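Long-range contacts in SusD homolog (Bacteroides thetaiotaomicron VPI-5482, PDB 3IV0), which is a SusD-family protein of the outer membrane that probably binds glycans at the cell surface, although its own ligand is not established: residues N31-A36 against D93-A98; T309-Y314 against R419-I424; A171-L176 against A207-I212. One frame throughout, in Å; residues are numbered along the deposited sequence. Where two conformers were deposited one is given.

Three contacts sample the largely helical body of this SusD homolog, and together they illustrate how one fold combines dry helix packing with polar ties. Contact 1 and contact 3 both belong to the N-terminal part of the chain; their centres lie 20 Å apart, and side chains of both rest on helix 117-142. Contact 2 sits on the opposite side of the chain's centre from contact 1, with 33 Å between the two centres. Contacts 2 and 3 do touch, where R419 NH2 packs 4.1 Å from H211 NE2. A 1,2-ethanediol molecule, probably from the crystallisation liquor, lies at contact 3 and marks no known glycan site.

Contact 1 (N31-A36 against D93-A98); sequences NSFRNA and DVFYTA
A36 and F95 meet methyl to ring: A36 CB stands 3.5 Å from the centroid of the F95 ring and almost on its normal, a CH-pi contact placed over the centre of one face. V94 meets the same methyl from another direction, its CG1 3.7 Å from A36 CB. That CG1 also reaches the backbone, lying 3.2 Å from S32 O, a carbonyl already engaged by A36 N in the regular helical bond. CG1 comes to this spot because it is anti to the V94 backbone N (chi1 -178°). One turn away, S32 CB and A98 CB approach to 3.9 Å, while S32 OG touches the T97 methyl, CG2. No hydrogen bond joins the two segments. Here helices 19-39 and 93-108 run antiparallel, their local directions 167° apart and their axes as close as 8.1 Å; small residues at S32, A36 and A98 permit this intimate helix-helix packing in the N-terminal part of the SusD fold. F33 extends the apolar seam, placing CE1 3.9 Å from F95 CE1, in the plane of the F95 ring and at its edge; the two ring planes are inclined by 70°. Farther out, F43 and F137 make edge-to-face pairs with F95 and F33, respectively, and helix 117-142 covers both phenylalanines through M130, L133 and I138. On the side of helix 19-39 turned from the contact, N31 OD1 takes a nearly straight bond from R34 NH2 in its carbonyl plane, and the same nitrogen forms a salt bridge with E276.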
# COMPACT_ATOMS: atom_id res chain seq x y z
N ASN A 31 -1.17 -15.27 -4.53
CA ASN A 31 -2.04 -15.71 -3.44
C ASN A 31 -1.42 -15.53 -2.07
O ASN A 31 -2.09 -15.09 -1.14
CB ASN A 31 -2.46 -17.17 -3.69
CG ASN A 31 -3.49 -17.65 -2.72
OD1 ASN A 31 -4.60 -17.13 -2.69
ND2 ASN A 31 -3.13 -18.63 -1.87
N SER A 32 -0.15 -15.88 -1.94
CA SER A 32 0.52 -15.70 -0.67
C SER A 32 0.63 -14.22 -0.30
O SER A 32 0.42 -13.89 0.87
CB SER A 32 1.91 -16.35 -0.63
OG SER A 32 1.79 -17.77 -0.67
N PHE A 33 0.90 -13.35 -1.26
CA PHE A 33 0.96 -11.92 -0.95
C PHE A 33 -0.42 -11.45 -0.50
O PHE A 33 -0.52 -10.67 0.45
CB PHE A 33 1.40 -11.16 -2.17
CG PHE A 33 1.61 -9.70 -1.91
CD1 PHE A 33 2.80 -9.24 -1.33
CD2 PHE A 33 0.64 -8.79 -2.21
CE1 PHE A 33 2.99 -7.88 -1.10
CE2 PHE A 33 0.83 -7.44 -1.96
CZ PHE A 33 2.00 -7.01 -1.40
N ARG A 34 -1.48 -11.91 -1.14
CA ARG A 34 -2.83 -11.58 -0.73
C ARG A 34 -3.09 -12.07 0.68
O ARG A 34 -3.72 -11.38 1.50
CB ARG A 34 -3.82 -12.18 -1.70
CG ARG A 34 -5.27 -12.03 -1.25
CD ARG A 34 -6.22 -12.39 -2.34
NE ARG A 34 -6.01 -13.74 -2.84
CZ ARG A 34 -6.46 -14.17 -4.00
NH1 ARG A 34 -7.15 -13.38 -4.80
NH2 ARG A 34 -6.22 -15.44 -4.36
N ASN A 35 -2.69 -13.30 1.00
CA ASN A 35 -2.86 -13.82 2.35
C ASN A 35 -2.15 -12.97 3.39
O ASN A 35 -2.71 -12.75 4.48
CB ASN A 35 -2.41 -15.28 2.43
CG ASN A 35 -3.42 -16.23 1.84
OD1 ASN A 35 -4.59 -15.93 1.75
ND2 ASN A 35 -2.93 -17.41 1.44
N ALA A 36 -0.92 -12.55 3.08
CA ALA A 36 -0.12 -11.77 4.02
C ALA A 36 -0.70 -10.40 4.30
O ALA A 36 -0.46 -9.84 5.38
CB ALA A 36 1.26 -11.62 3.48
N ASP A 93 6.20 -14.56 8.10
CA ASP A 93 6.20 -15.88 7.46
C ASP A 93 5.47 -15.95 6.13
O ASP A 93 5.99 -16.58 5.20
CB ASP A 93 5.65 -16.98 8.42
CG ASP A 93 4.20 -16.77 8.85
OD1 ASP A 93 3.77 -15.61 9.00
OD2 ASP A 93 3.46 -17.78 9.05
N VAL A 94 4.30 -15.36 6.01
CA VAL A 94 3.55 -15.50 4.78
C VAL A 94 4.17 -14.70 3.65
O VAL A 94 4.24 -15.17 2.52
CB VAL A 94 2.09 -15.13 4.97
CG1 VAL A 94 1.32 -15.33 3.64
CG2 VAL A 94 1.47 -15.99 6.09
N PHE A 95 4.71 -13.52 3.94
CA PHE A 95 5.49 -12.81 2.92
C PHE A 95 6.69 -13.64 2.48
O PHE A 95 7.02 -13.67 1.28
CB PHE A 95 6.01 -11.46 3.46
CG PHE A 95 4.94 -10.42 3.63
CD1 PHE A 95 4.39 -9.80 2.51
CD2 PHE A 95 4.53 -10.00 4.88
CE1 PHE A 95 3.42 -8.82 2.67
CE2 PHE A 95 3.57 -9.03 5.02
CZ PHE A 95 3.05 -8.45 3.94
N TYR A 96 7.38 -14.30 3.43
CA TYR A 96 8.51 -15.14 2.99
C TYR A 96 8.08 -16.38 2.20
O TYR A 96 8.85 -16.86 1.37
CB TYR A 96 9.42 -15.53 4.17
CG TYR A 96 10.41 -14.43 4.50
CD1 TYR A 96 11.48 -14.17 3.67
CD2 TYR A 96 10.22 -13.63 5.59
CE1 TYR A 96 12.33 -13.15 3.94
CE2 TYR A 96 11.08 -12.61 5.88
CZ TYR A 96 12.13 -12.38 5.06
OH TYR A 96 12.96 -11.33 5.37
N THR A 97 6.86 -16.86 2.38
CA THR A 97 6.34 -17.91 1.49
C THR A 97 6.31 -17.38 0.05
O THR A 97 6.74 -18.08 -0.87
CB THR A 97 4.96 -18.39 1.92
OG1 THR A 97 5.01 -18.90 3.26
CG2 THR A 97 4.40 -19.50 0.98
N ALA A 98 5.79 -16.17 -0.17
CA ALA A 98 5.81 -15.54 -1.46
C ALA A 98 7.22 -15.39 -2.01
O ALA A 98 7.50 -15.69 -3.17
CB ALA A 98 5.08 -14.16 -1.40

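Contact 2 (T309-Y314 against R419-I424); sequences TLFPMY and RCRELI
C420 opens the second segment's share of the contact, its CB lying 3.6 Å from L310 CD1. The next residue, R421, carries most of the load. Its aliphatic part slides past both L310 and F311 in the opposite direction: CG sits 3.7 Å from L310 CD1, and the same carbon stands over one face of the F311 ring, 3.8 Å from the centroid and offset toward the rim. This CH-pi contact is made by the methylene chain rather than by the charged end, whose plane is turned 74° from the ring. A bend at chi3 (-82°) swings the guanidinium back toward the end of helix 304-310, where NH1 donates to L310 O at 2.9 Å with an N-H...O angle of 165°. The carbonyl oxygen lies in the guanidinium plane, and the donor in the carbonyl plane, so the bond restrains the rotation of the flat group. R421 NH1 also donates to a water, whose O lies 3.0 Å from it. The same water donates to T309 O. E418, three residues earlier on R421's own helix, forms a salt bridge with R421 NE. Beyond E422, whose carboxylate pairs with R319, R366 and R398, I424 adds a looser apolar touch, CD1 to L310 CD2 at 4.4 Å. F311 is the first residue past its helix to leave helical geometry, and the arginine reaches the carbonyl just before it: a side chain from the last turn of helix 408-422 bonded to the backbone of the last residue of helix 304-310, a tertiary tie between two helix ends.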
# COMPACT_ATOMS: atom_id res chain seq x y z
N THR A 309 -9.35 19.87 9.10
CA THR A 309 -8.02 20.28 8.60
C THR A 309 -7.74 19.72 7.21
O THR A 309 -7.30 20.43 6.30
CB THR A 309 -6.93 19.75 9.52
OG1 THR A 309 -7.03 20.41 10.79
CG2 THR A 309 -5.50 19.94 8.90
N LEU A 310 -8.04 18.45 7.06
CA LEU A 310 -7.79 17.76 5.83
C LEU A 310 -8.66 18.21 4.66
O LEU A 310 -8.18 18.39 3.53
CB LEU A 310 -7.97 16.25 6.09
CG LEU A 310 -7.52 15.30 4.99
CD1 LEU A 310 -6.04 15.54 4.73
CD2 LEU A 310 -7.80 13.84 5.40
N PHE A 311 -9.94 18.41 4.92
CA PHE A 311 -10.92 18.81 3.90
C PHE A 311 -11.57 20.12 4.37
O PHE A 311 -12.67 20.10 4.93
CB PHE A 311 -11.97 17.73 3.70
CG PHE A 311 -11.47 16.50 2.98
CD1 PHE A 311 -11.29 16.51 1.62
CD2 PHE A 311 -11.14 15.36 3.70
CE1 PHE A 311 -10.81 15.38 0.98
CE2 PHE A 311 -10.63 14.22 3.03
CZ PHE A 311 -10.49 14.26 1.69
N PRO A 312 -10.88 21.26 4.20
CA PRO A 312 -11.39 22.50 4.82
C PRO A 312 -12.78 22.88 4.35
O PRO A 312 -13.08 22.84 3.16
CB PRO A 312 -10.33 23.54 4.41
CG PRO A 312 -9.10 22.75 4.11
CD PRO A 312 -9.60 21.49 3.50
N MSE A 313 -13.62 23.29 5.30
CA MSE A 313 -15.03 23.52 5.02
C MSE A 313 -15.31 24.69 4.07
O MSE A 313 -16.38 24.72 3.47
CB MSE A 313 -15.79 23.71 6.35
CG MSE A 313 -15.50 24.99 7.07
SE MSE A 313 -16.37 25.00 8.83
CE MSE A 313 -17.94 24.75 8.38
N TYR A 314 -14.36 25.62 3.92
CA TYR A 314 -14.58 26.79 3.09
C TYR A 314 -14.00 26.67 1.70
O TYR A 314 -14.04 27.62 0.93
CB TYR A 314 -14.03 28.04 3.78
CG TYR A 314 -14.52 28.22 5.22
CD1 TYR A 314 -15.86 28.38 5.51
CD2 TYR A 314 -13.62 28.23 6.28
CE1 TYR A 314 -16.30 28.53 6.82
CE2 TYR A 314 -14.06 28.39 7.58
CZ TYR A 314 -15.39 28.54 7.84
OH TYR A 314 -15.81 28.70 9.14
N ARG A 419 -1.94 13.99 -0.91
CA ARG A 419 -1.88 12.53 -0.78
C ARG A 419 -2.73 12.07 0.39
O ARG A 419 -3.40 11.03 0.30
CB ARG A 419 -0.43 12.05 -0.57
CG ARG A 419 0.41 12.03 -1.87
CD ARG A 419 1.80 11.38 -1.73
NE ARG A 419 1.75 10.01 -1.23
CZ ARG A 419 1.55 8.93 -1.96
NH1 ARG A 419 1.33 9.02 -3.26
NH2 ARG A 419 1.53 7.73 -1.42
N CYS A 420 -2.78 12.81 1.49
CA CYS A 420 -3.62 12.42 2.60
C CYS A 420 -5.09 12.46 2.24
O CYS A 420 -5.86 11.59 2.65
CB CYS A 420 -3.34 13.30 3.80
SG CYS A 420 -1.72 13.09 4.57
N ARG A 421 -5.51 13.47 1.49
CA ARG A 421 -6.91 13.54 1.05
C ARG A 421 -7.23 12.46 0.03
O ARG A 421 -8.23 11.74 0.14
CB ARG A 421 -7.20 14.87 0.38
CG ARG A 421 -7.34 16.07 1.32
CD ARG A 421 -7.65 17.34 0.53
NE ARG A 421 -6.48 17.97 -0.06
CZ ARG A 421 -5.66 18.77 0.58
NH1 ARG A 421 -5.89 19.08 1.85
NH2 ARG A 421 -4.61 19.28 -0.03
N GLU A 422 -6.39 12.35 -1.00
CA GLU A 422 -6.67 11.49 -2.13
C GLU A 422 -6.64 10.01 -1.78
O GLU A 422 -7.47 9.24 -2.27
CB GLU A 422 -5.67 11.77 -3.24
CG GLU A 422 -5.88 10.97 -4.49
CD GLU A 422 -7.17 11.29 -5.19
OE1 GLU A 422 -7.75 12.39 -5.01
OE2 GLU A 422 -7.67 10.44 -5.97
N LEU A 423 -5.73 9.62 -0.88
CA LEU A 423 -5.47 8.21 -0.63
C LEU A 423 -5.99 7.68 0.67
O LEU A 423 -5.72 6.54 1.04
CB LEU A 423 -3.99 7.92 -0.75
CG LEU A 423 -3.34 8.29 -2.08
CD1 LEU A 423 -1.81 8.11 -2.04
CD2 LEU A 423 -3.91 7.51 -3.29
N ILE A 424 -6.85 8.44 1.33
CA ILE A 424 -7.38 7.99 2.60
C ILE A 424 -8.02 6.62 2.46
O ILE A 424 -8.82 6.38 1.56
CB ILE A 424 -8.38 9.05 3.19
CG1 ILE A 424 -8.76 8.61 4.62
CG2 ILE A 424 -9.61 9.29 2.29
CD1 ILE A 424 -9.47 9.72 5.43
O HOH W 1 -5.52 20.87 4.20

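Contact 3 (A171-L176 against A207-I212); sequences ADLQPL and ALMMHI. With EDO (1,2-ethanediol), chain E.
L173 and M209 bring a short helical stretch against helix 202-219, one of the long helices of a SusD-family fold whose helical framework appears, by sequence family, to belong to the TPR clan. Starting from its CB, L173 first meets the selenomethionine M209: CB lies 3.7 Å from M209 CG and 3.8 Å from its SE. Farther along, the branch ending in CD1 enters between two residues one turn apart on the facing helix, reaching L208 CD2 at 3.7 Å and I212 CD1 also at 3.7 Å. It crosses the L208 side chain at about a right angle and that of I212 obliquely. F129 and F136 of helix 117-142 continue this apolar layer, F129 resting on L208 and F136 on both L208 and I212. No hydrogen bond spans the two segments.

M209 runs past L173, extended through chi2 and then bent at chi3 (73°), which sends its CE across Q174. There CE comes within 3.1 Å of Q174 OE1. Q174 is bent at chi2, and its amide faces a 1,2-ethanediol with both ends: OE1 accepts from O2 at 2.6 Å. The other end, NE2, is shared with D178 OD1 on the same helix, a bond that would help set the amide's orientation, and it donates to the diol's O1 at 2.6 Å with an N-H...O angle of 160°.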
# COMPACT_ATOMS: atom_id res chain seq x y z
N ALA A 171 17.57 -2.56 -7.87
CA ALA A 171 18.43 -3.14 -8.86
C ALA A 171 17.76 -4.29 -9.59
O ALA A 171 18.03 -4.49 -10.78
CB ALA A 171 19.71 -3.59 -8.23
N ASP A 172 16.95 -5.08 -8.90
CA ASP A 172 16.25 -6.20 -9.55
C ASP A 172 15.14 -5.69 -10.47
O ASP A 172 14.81 -6.32 -11.49
CB ASP A 172 15.62 -7.13 -8.52
CG ASP A 172 16.62 -7.94 -7.71
OD1 ASP A 172 17.76 -8.09 -8.15
OD2 ASP A 172 16.20 -8.48 -6.65
N LEU A 173 14.50 -4.60 -10.09
CA LEU A 173 13.38 -4.04 -10.85
C LEU A 173 13.76 -3.22 -12.09
O LEU A 173 13.10 -3.28 -13.12
CB LEU A 173 12.50 -3.18 -9.95
CG LEU A 173 11.82 -3.93 -8.80
CD1 LEU A 173 11.31 -2.96 -7.67
CD2 LEU A 173 10.69 -4.74 -9.35
N GLN A 174 14.85 -2.45 -12.00
CA GLN A 174 15.28 -1.61 -13.11
C GLN A 174 15.34 -2.32 -14.48
O GLN A 174 14.83 -1.79 -15.46
CB GLN A 174 16.60 -0.90 -12.79
CG GLN A 174 17.03 0.12 -13.81
CD GLN A 174 16.21 1.33 -13.79
OE1 GLN A 174 16.14 2.04 -12.78
NE2 GLN A 174 15.59 1.63 -14.92
N PRO A 175 15.96 -3.52 -14.55
CA PRO A 175 16.01 -4.22 -15.83
C PRO A 175 14.65 -4.56 -16.42
O PRO A 175 14.51 -4.67 -17.62
CB PRO A 175 16.76 -5.50 -15.49
CG PRO A 175 17.56 -5.16 -14.31
CD PRO A 175 16.70 -4.25 -13.51
N LEU A 176 13.64 -4.70 -15.58
CA LEU A 176 12.30 -4.97 -16.10
C LEU A 176 11.81 -3.83 -16.97
O LEU A 176 11.01 -4.03 -17.89
CB LEU A 176 11.32 -5.26 -14.96
CG LEU A 176 11.67 -6.36 -13.94
CD1 LEU A 176 10.54 -6.57 -12.94
CD2 LEU A 176 12.07 -7.69 -14.62
N ALA A 207 5.55 2.22 -10.12
CA ALA A 207 5.04 2.71 -8.85
C ALA A 207 5.85 2.16 -7.69
O ALA A 207 6.23 2.88 -6.76
CB ALA A 207 3.58 2.37 -8.68
N LEU A 208 6.15 0.87 -7.71
CA LEU A 208 6.94 0.25 -6.66
C LEU A 208 8.33 0.89 -6.57
O LEU A 208 8.83 1.21 -5.50
CB LEU A 208 7.04 -1.25 -6.86
CG LEU A 208 7.93 -1.99 -5.86
CD1 LEU A 208 7.56 -1.70 -4.40
CD2 LEU A 208 7.97 -3.49 -6.14
N MSE A 209 8.95 1.12 -7.71
CA MSE A 209 10.27 1.74 -7.71
C MSE A 209 10.25 3.14 -7.16
O MSE A 209 11.18 3.55 -6.47
CB MSE A 209 10.86 1.71 -9.11
CG MSE A 209 11.26 0.30 -9.63
SE MSE A 209 12.03 0.31 -11.38
CE MSE A 209 13.82 1.09 -10.98
N MSE A 210 9.17 3.88 -7.43
CA MSE A 210 9.05 5.21 -6.87
C MSE A 210 8.95 5.17 -5.36
O MSE A 210 9.63 5.93 -4.67
CB MSE A 210 7.87 5.98 -7.46
CG MSE A 210 7.96 6.14 -8.94
SE MSE A 210 6.36 6.86 -9.82
CE MSE A 210 6.53 8.56 -9.31
N HIS A 211 8.17 4.23 -4.84
CA HIS A 211 8.05 4.06 -3.40
C HIS A 211 9.37 3.66 -2.77
O HIS A 211 9.75 4.20 -1.73
CB HIS A 211 7.00 3.01 -3.11
CG HIS A 211 5.65 3.57 -2.92
ND1 HIS A 211 4.78 3.86 -3.95
CD2 HIS A 211 5.03 3.90 -1.77
CE1 HIS A 211 3.67 4.37 -3.42
NE2 HIS A 211 3.80 4.39 -2.11
N ILE A 212 10.10 2.75 -3.39
CA ILE A 212 11.36 2.29 -2.81
C ILE A 212 12.36 3.45 -2.76
O ILE A 212 13.00 3.68 -1.72
CB ILE A 212 11.92 1.09 -3.59
CG1 ILE A 212 11.07 -0.16 -3.39
CG2 ILE A 212 13.38 0.80 -3.15
CD1 ILE A 212 11.43 -1.28 -4.36
C1 EDO E . 14.41 5.31 -14.15
O1 EDO E . 14.49 3.99 -14.68
C2 EDO E . 15.09 5.37 -12.79
O2 EDO E . 14.87 4.15 -12.11